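Local coordinates for protein FeeM (PDB 2G0B) that probably transfers a fatty acyl chain from acyl carrier protein to the amino group of an amino acid such as tyrosine, giving N-acyl amino acids, at residues Gly91-Glu96 against Leu132-Asp137. Sequence-based numbering, arbitrary orientation.
Sequences GKKLAE and LETHID
Lys93 and Asp137 clasp one another where two parallel strands of an acetyltransferase-like (GNAT) fold begin, 94-102 and 138-143, the second entered by a beta-alpha-beta crossover through helix 121-133. Two hydrogen bonds make the clasp. Lys93 N gives its hydrogen to Asp137 OD2 (3.1 Å, 159° at the hydrogen), which accepts through its anti lone pair, while Asp137 N returns a more bent bond to Lys93 O at 3.0 Å. Aspartate suits the place because its short side chain, with CG beside its own backbone N (chi1 -69°), carries a carboxylate oxygen back to the partner's amide just before regular strand pairing starts. Lys92 borders the carboxylate: its methylene CD comes within 3.5 Å of Asp137 OD2, while Lys92 NZ stays 5.1 Å from Asp137 OD1, a separation at which opposite charges may still attract weakly.

The long lysine side chain of Lys93 then covers the turn. With CG anti to the backbone N (chi1 -158°) and the chain extended as far as CE, it runs across Thr134 at about a right angle; CE, the last methylene before the amine, lies 3.5 Å from Thr134 CG2. Deeper in the contact, Ile136 CD1 meets Ala95 CB at 3.8 Å, small methyl against branched chain, and Asn68 of strand 59-68 touches both residues.

Strand pairing follows at once, as the backbones of Lys93 and Ala95 bond to Tyr138 and that of Ala95 also to Cys140. Gly91, after helix 77-89, and His135, after helix 121-133, are each the first residue to leave helical geometry, and both have positive phi, a backbone glycine adopts easily. Threonine serves two ends here: besides its methyl contact, Thr134 OG1 bonds back to Tyr130 O in the preceding helix.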
loop_
_atom_site.group_PDB
_atom_site.type_symbol
_atom_site.label_atom_id
_atom_site.label_comp_id
_atom_site.label_asym_id
_atom_site.label_seq_id
_atom_site.Cartn_x
_atom_site.Cartn_y
_atom_site.Cartn_z
ATOM N N GLY A 91 -5.462 -10.663 19.441
ATOM C CA GLY A 91 -4.110 -11.093 19.122
ATOM C C GLY A 91 -3.948 -11.383 17.649
ATOM O O GLY A 91 -3.389 -12.411 17.264
ATOM N N LYS A 92 -4.445 -10.471 16.822
ATOM C CA LYS A 92 -4.411 -10.638 15.381
ATOM C C LYS A 92 -3.238 -9.903 14.767
ATOM O O LYS A 92 -2.961 -8.751 15.112
ATOM C CB LYS A 92 -5.724 -10.159 14.754
ATOM C CG LYS A 92 -6.919 -11.077 15.008
ATOM C CD LYS A 92 -6.649 -12.507 14.545
ATOM C CE LYS A 92 -7.809 -13.434 14.895
ATOM N NZ LYS A 92 -8.822 -13.450 13.805
ATOM N N LYS A 93 -2.543 -10.577 13.857
ATOM C CA LYS A 93 -1.435 -9.968 13.161
ATOM C C LYS A 93 -1.971 -8.996 12.123
ATOM O O LYS A 93 -2.661 -9.389 11.185
ATOM C CB LYS A 93 -0.545 -11.030 12.510
ATOM C CG LYS A 93 0.858 -10.541 12.224
ATOM C CD LYS A 93 1.780 -11.664 11.855
ATOM C CE LYS A 93 3.115 -11.109 11.420
ATOM N NZ LYS A 93 4.256 -11.739 12.124
ATOM N N LEU A 94 -1.702 -7.715 12.335
ATOM C CA LEU A 94 -2.108 -6.688 11.388
ATOM C C LEU A 94 -0.909 -6.103 10.669
ATOM O O LEU A 94 0.218 -6.151 11.167
ATOM C CB LEU A 94 -2.886 -5.568 12.086
ATOM C CG LEU A 94 -3.943 -5.949 13.111
ATOM C CD1 LEU A 94 -4.458 -4.702 13.793
ATOM C CD2 LEU A 94 -5.078 -6.718 12.466
ATOM N N ALA A 95 -1.159 -5.571 9.481
ATOM C CA ALA A 95 -0.147 -4.869 8.714
ATOM C C ALA A 95 -0.831 -3.862 7.826
ATOM O O ALA A 95 -1.908 -4.124 7.295
ATOM C CB ALA A 95 0.664 -5.835 7.890
ATOM N N GLU A 96 -0.234 -2.690 7.697
ATOM C CA GLU A 96 -0.810 -1.657 6.863
ATOM C C GLU A 96 0.016 -1.500 5.605
ATOM O O GLU A 96 1.241 -1.373 5.671
ATOM C CB GLU A 96 -0.913 -0.334 7.626
ATOM C CG GLU A 96 -1.099 0.871 6.722
ATOM C CD GLU A 96 -1.732 2.079 7.411
ATOM O OE1 GLU A 96 -2.418 2.865 6.706
ATOM O OE2 GLU A 96 -1.528 2.269 8.636
ATOM N N LEU A 132 1.073 -13.729 2.983
ATOM C CA LEU A 132 0.815 -15.154 3.108
ATOM C C LEU A 132 2.000 -15.894 3.711
ATOM O O LEU A 132 1.852 -17.005 4.212
ATOM C CB LEU A 132 0.456 -15.751 1.755
ATOM C CG LEU A 132 -0.966 -15.513 1.256
ATOM C CD1 LEU A 132 -1.022 -15.673 -0.254
ATOM C CD2 LEU A 132 -1.955 -16.445 1.932
ATOM N N GLU A 133 3.175 -15.274 3.660
ATOM C CA GLU A 133 4.386 -15.865 4.227
ATOM C C GLU A 133 4.610 -15.415 5.676
ATOM O O GLU A 133 4.968 -16.221 6.530
ATOM C CB GLU A 133 5.599 -15.548 3.358
ATOM C CG GLU A 133 5.572 -16.244 1.997
ATOM C CD GLU A 133 6.961 -16.446 1.390
ATOM O OE1 GLU A 133 7.977 -16.243 2.108
ATOM O OE2 GLU A 133 7.038 -16.820 0.188
ATOM N N THR A 134 4.351 -14.133 5.945
ATOM C CA THR A 134 4.426 -13.553 7.297
ATOM C C THR A 134 3.274 -14.051 8.204
ATOM O O THR A 134 3.280 -13.813 9.415
ATOM C CB THR A 134 4.407 -11.983 7.208
ATOM O OG1 THR A 134 5.297 -11.553 6.180
ATOM C CG2 THR A 134 5.010 -11.335 8.438
ATOM N N HIS A 135 2.311 -14.755 7.601
ATOM C CA HIS A 135 1.107 -15.248 8.287
ATOM C C HIS A 135 0.276 -14.117 8.866
ATOM O O HIS A 135 -0.253 -14.220 9.970
ATOM C CB HIS A 135 1.446 -16.300 9.351
ATOM C CG HIS A 135 2.238 -17.456 8.828
ATOM N ND1 HIS A 135 1.880 -18.151 7.691
ATOM C CD2 HIS A 135 3.367 -18.045 9.289
ATOM C CE1 HIS A 135 2.756 -19.116 7.473
ATOM N NE2 HIS A 135 3.668 -19.076 8.430
ATOM N N ILE A 136 0.173 -13.033 8.099
ATOM C CA ILE A 136 -0.621 -11.868 8.474
ATOM C C ILE A 136 -2.106 -12.220 8.416
ATOM O O ILE A 136 -2.544 -12.936 7.511
ATOM C CB ILE A 136 -0.283 -10.671 7.523
ATOM C CG1 ILE A 136 1.068 -10.056 7.900
ATOM C CG2 ILE A 136 -1.383 -9.605 7.538
ATOM C CD1 ILE A 136 1.727 -9.284 6.785
ATOM N N ASP A 137 -2.863 -11.758 9.403
ATOM C CA ASP A 137 -4.310 -11.971 9.420
ATOM C C ASP A 137 -5.061 -10.900 8.613
ATOM O O ASP A 137 -5.763 -11.220 7.652
ATOM C CB ASP A 137 -4.838 -12.025 10.859
ATOM C CG ASP A 137 -4.382 -13.263 11.598
ATOM O OD1 ASP A 137 -4.589 -14.383 11.077
ATOM O OD2 ASP A 137 -3.804 -13.216 12.706
#